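Local coordinates for putative peptidase M23 (Pseudomonas aeruginosa PAO1, PDB 2HSI), which probably acts as a zinc-dependent metalloendopeptidase of family M23, with a zinc ion bound in its C-terminal peptidase domain, at residues R69-K81 with N263-I275. Numbering follows the deposited sequence.
Sequences RWIAVVGIPLSTK and NVSLNDARVDPAI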
ATOM      1  N   ARG A  69     -13.329  14.260  12.532  1.00 16.37           N
ATOM      2  CA  ARG A  69     -12.248  13.890  13.439  1.00 21.01           C
ATOM      3  C   ARG A  69     -11.070  13.330  12.658  1.00 12.88           C
ATOM      4  O   ARG A  69     -11.247  12.700  11.597  1.00 17.89           O
ATOM      5  CB  ARG A  69     -12.723  12.862  14.486  1.00 15.72           C
ATOM      6  CG  ARG A  69     -13.111  11.521  13.869  1.00 20.73           C
ATOM      7  CD  ARG A  69     -13.445  10.439  14.868  1.00 29.81           C
ATOM      8  NE  ARG A  69     -13.797   9.223  14.144  1.00 28.50           N
ATOM      9  CZ  ARG A  69     -14.080   8.046  14.691  1.00 27.93           C
ATOM     10  NH1 ARG A  69     -14.065   7.870  16.008  1.00 27.82           N
ATOM     11  NH2 ARG A  69     -14.383   7.033  13.906  1.00 30.49           N
ATOM     12  N   TRP A  70      -9.872  13.599  13.173  1.00 15.68           N
ATOM     13  CA  TRP A  70      -8.648  13.002  12.661  1.00 20.60           C
ATOM     14  C   TRP A  70      -8.541  11.528  13.034  1.00 18.19           C
ATOM     15  O   TRP A  70      -8.694  11.135  14.205  1.00 17.49           O
ATOM     16  CB  TRP A  70      -7.421  13.761  13.155  1.00 16.87           C
ATOM     17  CG  TRP A  70      -7.272  15.142  12.592  1.00 16.06           C
ATOM     18  CD1 TRP A  70      -7.454  16.329  13.261  1.00 18.40           C
ATOM     19  CD2 TRP A  70      -6.880  15.494  11.250  1.00 15.68           C
ATOM     20  NE1 TRP A  70      -7.204  17.390  12.412  1.00 21.59           N
ATOM     21  CE2 TRP A  70      -6.845  16.905  11.179  1.00 15.07           C
ATOM     22  CE3 TRP A  70      -6.537  14.751  10.108  1.00 15.86           C
ATOM     23  CZ2 TRP A  70      -6.498  17.593   9.996  1.00 15.07           C
ATOM     24  CZ3 TRP A  70      -6.192  15.436   8.936  1.00 20.10           C
ATOM     25  CH2 TRP A  70      -6.184  16.843   8.894  1.00 18.11           C
ATOM     26  N   ILE A  71      -8.292  10.711  12.019  1.00 16.10           N
ATOM     27  CA  ILE A  71      -8.125   9.275  12.216  1.00 18.53           C
ATOM     28  C   ILE A  71      -6.800   8.840  11.590  1.00 19.20           C
ATOM     29  O   ILE A  71      -6.335   9.449  10.625  1.00 17.02           O
ATOM     30  CB  ILE A  71      -9.316   8.452  11.623  1.00 16.36           C
ATOM     31  CG1 ILE A  71      -9.621   8.886  10.183  1.00 17.74           C
ATOM     32  CG2 ILE A  71     -10.575   8.565  12.504  1.00 17.82           C
ATOM     33  CD1 ILE A  71     -10.516   7.936   9.399  1.00 26.37           C
ATOM     34  N   ALA A  72      -6.175   7.815  12.168  1.00 17.06           N
ATOM     35  CA  ALA A  72      -5.058   7.138  11.501  1.00 14.69           C
ATOM     36  C   ALA A  72      -5.570   5.884  10.791  1.00 16.70           C
ATOM     37  O   ALA A  72      -6.454   5.181  11.298  1.00 17.25           O
ATOM     38  CB  ALA A  72      -3.963   6.779  12.503  1.00 15.48           C
ATOM     39  N   VAL A  73      -5.021   5.607   9.613  1.00 17.98           N
ATOM     40  CA  VAL A  73      -5.360   4.409   8.846  1.00 18.72           C
ATOM     41  C   VAL A  73      -4.067   3.609   8.815  1.00 18.65           C
ATOM     42  O   VAL A  73      -3.125   3.968   8.098  1.00 16.04           O
ATOM     43  CB  VAL A  73      -5.877   4.759   7.416  1.00 14.71           C
ATOM     44  CG1 VAL A  73      -6.145   3.505   6.593  1.00 18.55           C
ATOM     45  CG2 VAL A  73      -7.154   5.592   7.496  1.00 18.57           C
ATOM     46  N   VAL A  74      -4.025   2.560   9.640  1.00 16.90           N
ATOM     47  CA  VAL A  74      -2.770   1.932  10.067  1.00 18.50           C
ATOM     48  C   VAL A  74      -2.631   0.554   9.436  1.00 16.99           C
ATOM     49  O   VAL A  74      -3.519  -0.287   9.584  1.00 18.10           O
ATOM     50  CB  VAL A  74      -2.709   1.769  11.628  1.00 16.28           C
ATOM     51  CG1 VAL A  74      -1.334   1.268  12.089  1.00 14.38           C
ATOM     52  CG2 VAL A  74      -3.053   3.072  12.351  1.00 21.52           C
ATOM     53  N   GLY A  75      -1.519   0.328   8.739  1.00 16.70           N
ATOM     54  CA  GLY A  75      -1.218  -0.989   8.179  1.00 16.52           C
ATOM     55  C   GLY A  75      -0.626  -1.897   9.248  1.00 17.32           C
ATOM     56  O   GLY A  75       0.292  -1.494   9.961  1.00 18.79           O
ATOM     57  N   ILE A  76      -1.160  -3.115   9.360  1.00 16.52           N
ATOM     58  CA  ILE A  76      -0.693  -4.088  10.356  0.50 19.68           C
ATOM     59  C   ILE A  76       0.111  -5.194   9.668  1.00 18.63           C
ATOM     60  O   ILE A  76      -0.442  -5.960   8.880  1.00 22.15           O
ATOM     61  CB  ILE A  76      -1.869  -4.729  11.143  0.50 20.37           C
ATOM     62  CG1 ILE A  76      -2.873  -3.668  11.620  0.50 17.36           C
ATOM     63  CG2 ILE A  76      -1.350  -5.585  12.302  0.50 17.85           C
ATOM     64  CD1 ILE A  76      -2.305  -2.605  12.553  0.50 14.74           C
ATOM     65  N   PRO A  77       1.426  -5.278   9.955  1.00 21.93           N
ATOM     66  CA  PRO A  77       2.209  -6.348   9.305  1.00 24.18           C
ATOM     67  C   PRO A  77       1.655  -7.753   9.566  1.00 27.83           C
ATOM     68  O   PRO A  77       1.058  -8.005  10.620  1.00 23.63           O
ATOM     69  CB  PRO A  77       3.592  -6.195   9.924  1.00 23.05           C
ATOM     70  CG  PRO A  77       3.654  -4.768  10.376  1.00 25.73           C
ATOM     71  CD  PRO A  77       2.274  -4.423  10.810  1.00 19.14           C
ATOM     72  N   LEU A  78       1.842  -8.646   8.602  1.00 25.45           N
ATOM     73  CA  LEU A  78       1.357 -10.028   8.708  1.00 26.46           C
ATOM     74  C   LEU A  78       1.994 -10.797   9.882  1.00 21.39           C
ATOM     75  O   LEU A  78       1.376 -11.693  10.451  1.00 25.88           O
ATOM     76  CB  LEU A  78       1.554 -10.768   7.377  1.00 27.85           C
ATOM     77  CG  LEU A  78       0.763 -12.065   7.142  1.00 35.96           C
ATOM     78  CD1 LEU A  78      -0.745 -11.822   7.025  1.00 32.71           C
ATOM     79  CD2 LEU A  78       1.287 -12.795   5.910  1.00 46.91           C
ATOM     80  N   SER A  79       3.204 -10.407  10.267  1.00 25.70           N
ATOM     81  CA  SER A  79       3.901 -11.022  11.402  1.00 29.95           C
ATOM     82  C   SER A  79       3.443 -10.525  12.792  1.00 32.55           C
ATOM     83  O   SER A  79       3.888 -11.051  13.816  1.00 29.07           O
ATOM     84  CB  SER A  79       5.417 -10.851  11.242  1.00 27.90           C
ATOM     85  OG  SER A  79       5.791  -9.489  11.318  1.00 31.34           O
ATOM     86  N   THR A  80       2.554  -9.529  12.828  1.00 27.19           N
ATOM     87  CA  THR A  80       2.063  -8.974  14.093  1.00 23.27           C
ATOM     88  C   THR A  80       1.239  -9.980  14.886  1.00 16.49           C
ATOM     89  O   THR A  80       0.269 -10.538  14.381  1.00 26.57           O
ATOM     90  CB  THR A  80       1.199  -7.714  13.875  1.00 24.93           C
ATOM     91  OG1 THR A  80       1.885  -6.810  13.004  1.00 22.95           O
ATOM     92  CG2 THR A  80       0.902  -7.009  15.188  1.00 22.37           C
ATOM     93  N   LYS A  81       1.642 -10.201  16.134  1.00 22.89           N
ATOM     94  CA  LYS A  81       0.897 -11.055  17.038  1.00 27.00           C
ATOM     95  C   LYS A  81      -0.365 -10.319  17.488  1.00 25.56           C
ATOM     96  O   LYS A  81      -0.302  -9.141  17.868  1.00 24.39           O
ATOM     97  CB  LYS A  81       1.759 -11.483  18.238  1.00 33.66           C
ATOM     98  CG  LYS A  81       2.582 -12.770  18.019  1.00 46.49           C
ATOM     99  CD  LYS A  81       3.846 -12.541  17.180  1.00 59.53           C
ATOM    100  CE  LYS A  81       4.226 -13.779  16.378  1.00 63.91           C
ATOM    101  NZ  LYS A  81       5.166 -13.449  15.263  1.00 65.79           N
ATOM    102  N   ASN A 263       0.811  -5.120  -4.777  1.00 20.10           N
ATOM    103  CA  ASN A 263       1.050  -4.885  -3.345  1.00 18.95           C
ATOM    104  C   ASN A 263       0.444  -3.570  -2.919  1.00 20.34           C
ATOM    105  O   ASN A 263       0.502  -2.605  -3.676  1.00 17.58           O
ATOM    106  CB  ASN A 263       2.549  -4.821  -3.035  1.00 17.81           C
ATOM    107  CG  ASN A 263       3.231  -6.167  -3.140  1.00 26.25           C
ATOM    108  OD1 ASN A 263       2.649  -7.194  -2.803  1.00 24.93           O
ATOM    109  ND2 ASN A 263       4.472  -6.168  -3.606  1.00 40.31           N
ATOM    110  N   VAL A 264      -0.123  -3.533  -1.711  1.00 19.24           N
ATOM    111  CA  VAL A 264      -0.527  -2.276  -1.071  1.00 16.50           C
ATOM    112  C   VAL A 264       0.210  -2.166   0.255  1.00 20.69           C
ATOM    113  O   VAL A 264       0.209  -3.104   1.052  1.00 19.04           O
ATOM    114  CB  VAL A 264      -2.055  -2.169  -0.838  1.00 15.75           C
ATOM    115  CG1 VAL A 264      -2.396  -0.939   0.036  1.00 17.10           C
ATOM    116  CG2 VAL A 264      -2.797  -2.075  -2.159  1.00 18.67           C
ATOM    117  N   SER A 265       0.850  -1.023   0.474  1.00 15.28           N
ATOM    118  CA  SER A 265       1.586  -0.775   1.694  1.00 17.59           C
ATOM    119  C   SER A 265       1.021   0.447   2.420  1.00 18.15           C
ATOM    120  O   SER A 265       0.558   1.405   1.793  1.00 16.46           O
ATOM    121  CB  SER A 265       3.068  -0.595   1.377  1.00 12.88           C
ATOM    122  OG  SER A 265       3.889  -0.530   2.540  1.00 18.18           O
ATOM    123  N   LEU A 266       1.058   0.382   3.745  1.00 17.39           N
ATOM    124  CA  LEU A 266       0.732   1.502   4.628  1.00 19.39           C
ATOM    125  C   LEU A 266       1.742   1.445   5.751  1.00 20.07           C
ATOM    126  O   LEU A 266       1.975   0.372   6.314  1.00 22.29           O
ATOM    127  CB  LEU A 266      -0.669   1.351   5.231  1.00 16.33           C
ATOM    128  CG  LEU A 266      -1.917   1.730   4.428  1.00 20.63           C
ATOM    129  CD1 LEU A 266      -3.140   1.088   5.073  1.00 21.83           C
ATOM    130  CD2 LEU A 266      -2.085   3.242   4.367  1.00 17.49           C
ATOM    131  N   ASN A 267       2.336   2.590   6.076  1.00 14.84           N
ATOM    132  CA  ASN A 267       3.384   2.701   7.107  1.00 18.63           C
ATOM    133  C   ASN A 267       4.425   1.579   7.069  1.00 17.71           C
ATOM    134  O   ASN A 267       4.750   0.990   8.099  1.00 15.58           O
ATOM    135  CB  ASN A 267       2.809   2.885   8.536  1.00 16.12           C
ATOM    136  CG  ASN A 267       1.737   1.860   8.901  1.00 16.98           C
ATOM    137  OD1 ASN A 267       0.550   2.097   8.695  1.00 16.41           O
ATOM    138  ND2 ASN A 267       2.156   0.702   9.410  1.00 16.87           N
ATOM    139  N   ASP A 268       4.924   1.290   5.862  1.00 17.16           N
ATOM    140  CA  ASP A 268       5.891   0.207   5.625  1.00 18.73           C
ATOM    141  C   ASP A 268       5.407  -1.178   6.090  1.00 23.39           C
ATOM    142  O   ASP A 268       6.192  -1.993   6.602  1.00 20.00           O
ATOM    143  CB  ASP A 268       7.268   0.555   6.205  1.00 15.88           C
ATOM    144  CG  ASP A 268       8.391  -0.336   5.670  1.00 20.86           C
ATOM    145  OD1 ASP A 268       8.291  -0.828   4.526  1.00 18.40           O
ATOM    146  OD2 ASP A 268       9.380  -0.534   6.412  1.00 21.08           O
ATOM    147  N   ALA A 269       4.108  -1.427   5.913  1.00 17.07           N
ATOM    148  CA  ALA A 269       3.522  -2.727   6.169  1.00 23.01           C
ATOM    149  C   ALA A 269       2.691  -3.138   4.961  1.00 22.61           C
ATOM    150  O   ALA A 269       1.740  -2.432   4.588  1.00 23.64           O
ATOM    151  CB  ALA A 269       2.659  -2.683   7.423  1.00 19.84           C
ATOM    152  N   ARG A 270       3.052  -4.263   4.340  1.00 19.90           N
ATOM    153  CA  ARG A 270       2.227  -4.834   3.267  1.00 21.24           C
ATOM    154  C   ARG A 270       0.939  -5.403   3.832  1.00 23.88           C
ATOM    155  O   ARG A 270       0.945  -6.223   4.763  1.00 22.98           O
ATOM    156  CB  ARG A 270       2.963  -5.910   2.449  1.00 18.74           C
ATOM    157  CG  ARG A 270       3.675  -5.389   1.198  1.00 28.64           C
ATOM    158  CD  ARG A 270       5.129  -5.096   1.480  1.00 36.82           C
ATOM    159  NE  ARG A 270       5.294  -3.759   2.005  1.00 33.01           N
ATOM    160  CZ  ARG A 270       6.270  -3.360   2.813  1.00 32.69           C
ATOM    161  NH1 ARG A 270       7.219  -4.184   3.237  1.00 31.50           N
ATOM    162  NH2 ARG A 270       6.292  -2.110   3.207  1.00 19.75           N
ATOM    163  N   VAL A 271      -0.168  -4.939   3.266  1.00 21.73           N
ATOM    164  CA  VAL A 271      -1.487  -5.317   3.729  1.00 21.56           C
ATOM    165  C   VAL A 271      -2.317  -5.859   2.574  1.00 17.95           C
ATOM    166  O   VAL A 271      -1.922  -5.749   1.407  1.00 24.65           O
ATOM    167  CB  VAL A 271      -2.214  -4.149   4.465  1.00 19.00           C
ATOM    168  CG1 VAL A 271      -1.424  -3.721   5.706  1.00 17.86           C
ATOM    169  CG2 VAL A 271      -2.479  -2.964   3.520  1.00 16.56           C
ATOM    170  N   ASP A 272      -3.443  -6.476   2.917  1.00 22.83           N
ATOM    171  CA  ASP A 272      -4.325  -7.138   1.966  1.00 24.20           C
ATOM    172  C   ASP A 272      -5.035  -6.129   1.065  1.00 19.00           C
ATOM    173  O   ASP A 272      -5.914  -5.386   1.525  1.00 23.30           O
ATOM    174  CB  ASP A 272      -5.348  -7.982   2.738  1.00 29.81           C
ATOM    175  CG  ASP A 272      -6.215  -8.851   1.841  1.00 31.48           C
ATOM    176  OD1 ASP A 272      -6.062  -8.843   0.600  1.00 31.02           O
ATOM    177  OD2 ASP A 272      -7.067  -9.569   2.402  1.00 28.25           O
ATOM    178  N   PRO A 273      -4.675  -6.111  -0.232  1.00 21.42           N
ATOM    179  CA  PRO A 273      -5.297  -5.172  -1.158  1.00 22.01           C
ATOM    180  C   PRO A 273      -6.806  -5.373  -1.314  1.00 24.98           C
ATOM    181  O   PRO A 273      -7.495  -4.427  -1.682  1.00 23.77           O
ATOM    182  CB  PRO A 273      -4.571  -5.462  -2.478  1.00 21.61           C
ATOM    183  CG  PRO A 273      -3.261  -6.032  -2.045  1.00 20.00           C
ATOM    184  CD  PRO A 273      -3.664  -6.931  -0.922  1.00 18.00           C
ATOM    185  N   ALA A 274      -7.304  -6.577  -1.003  1.00 23.67           N
ATOM    186  CA  ALA A 274      -8.742  -6.885  -1.075  1.00 23.84           C
ATOM    187  C   ALA A 274      -9.594  -6.020  -0.127  1.00 21.02           C
ATOM    188  O   ALA A 274     -10.737  -5.722  -0.435  1.00 24.30           O
ATOM    189  CB  ALA A 274      -9.004  -8.371  -0.832  1.00 23.54           C
ATOM    190  N   ILE A 275      -9.016  -5.613   1.004  1.00 19.47           N
ATOM    191  CA  ILE A 275      -9.676  -4.705   1.963  1.00 26.97           C
ATOM    192  C   ILE A 275     -10.109  -3.401   1.273  1.00 25.10           C
ATOM    193  O   ILE A 275     -11.248  -2.942   1.424  1.00 21.91           O
ATOM    194  CB  ILE A 275      -8.738  -4.414   3.173  1.00 23.21           C
ATOM    195  CG1 ILE A 275      -8.487  -5.695   3.980  1.00 25.04           C
ATOM    196  CG2 ILE A 275      -9.285  -3.276   4.087  1.00 21.14           C
ATOM    197  CD1 ILE A 275      -7.399  -5.567   5.014  1.00 26.00           C
TER
HETATM  198  O   HOH W   1      -0.463   4.284   7.479  1.00 14.95           O
HETATM  199  O   HOH W   2       2.924  -7.614   6.179  1.00 22.45           O
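A two-residue beta hairpin, strands 263-266 and 269-271 with a type I' turn at N267-D268, presents that turn to the end of strand 70-75, and N267 grips both polar backbone atoms of G75. The flat carboxamide suits this task, having an acceptor and a donor side by side. Its OD1 takes the G75 N-H on a lone pair at 2.7 Å, while ND2 returns a nearly straight bond (175°) to G75 O, 2.9 Å away. N267 CG stands between the backbone N and the carbonyl carbon (chi1 50°), which sets the carboxamide against G75. A water bridges OD1 to V73 O, so N267 OD1 accepts from both G75 N and the water. The contact joins the N-terminal sheet to the zinc-bearing M23 sheet, whose strand 260-266 also carries the zinc ligand H261. G75, having no side chain, lets L266, A269 and V271 close in on its backbone. L266 CB lies 3.8 Å from G75 N, and V271 CG1 comes equally near G75 CA and I76 N (3.7 Å). L266 CD1 reaches V73 CG1, extending the apolar layer toward V39. Small A269 lets P77 CG approach its CB to 3.7 Å. Beyond, a second water links L78 N to R270 O; R270 NH2 binds S265 OG and forms a salt bridge to D268 OD1.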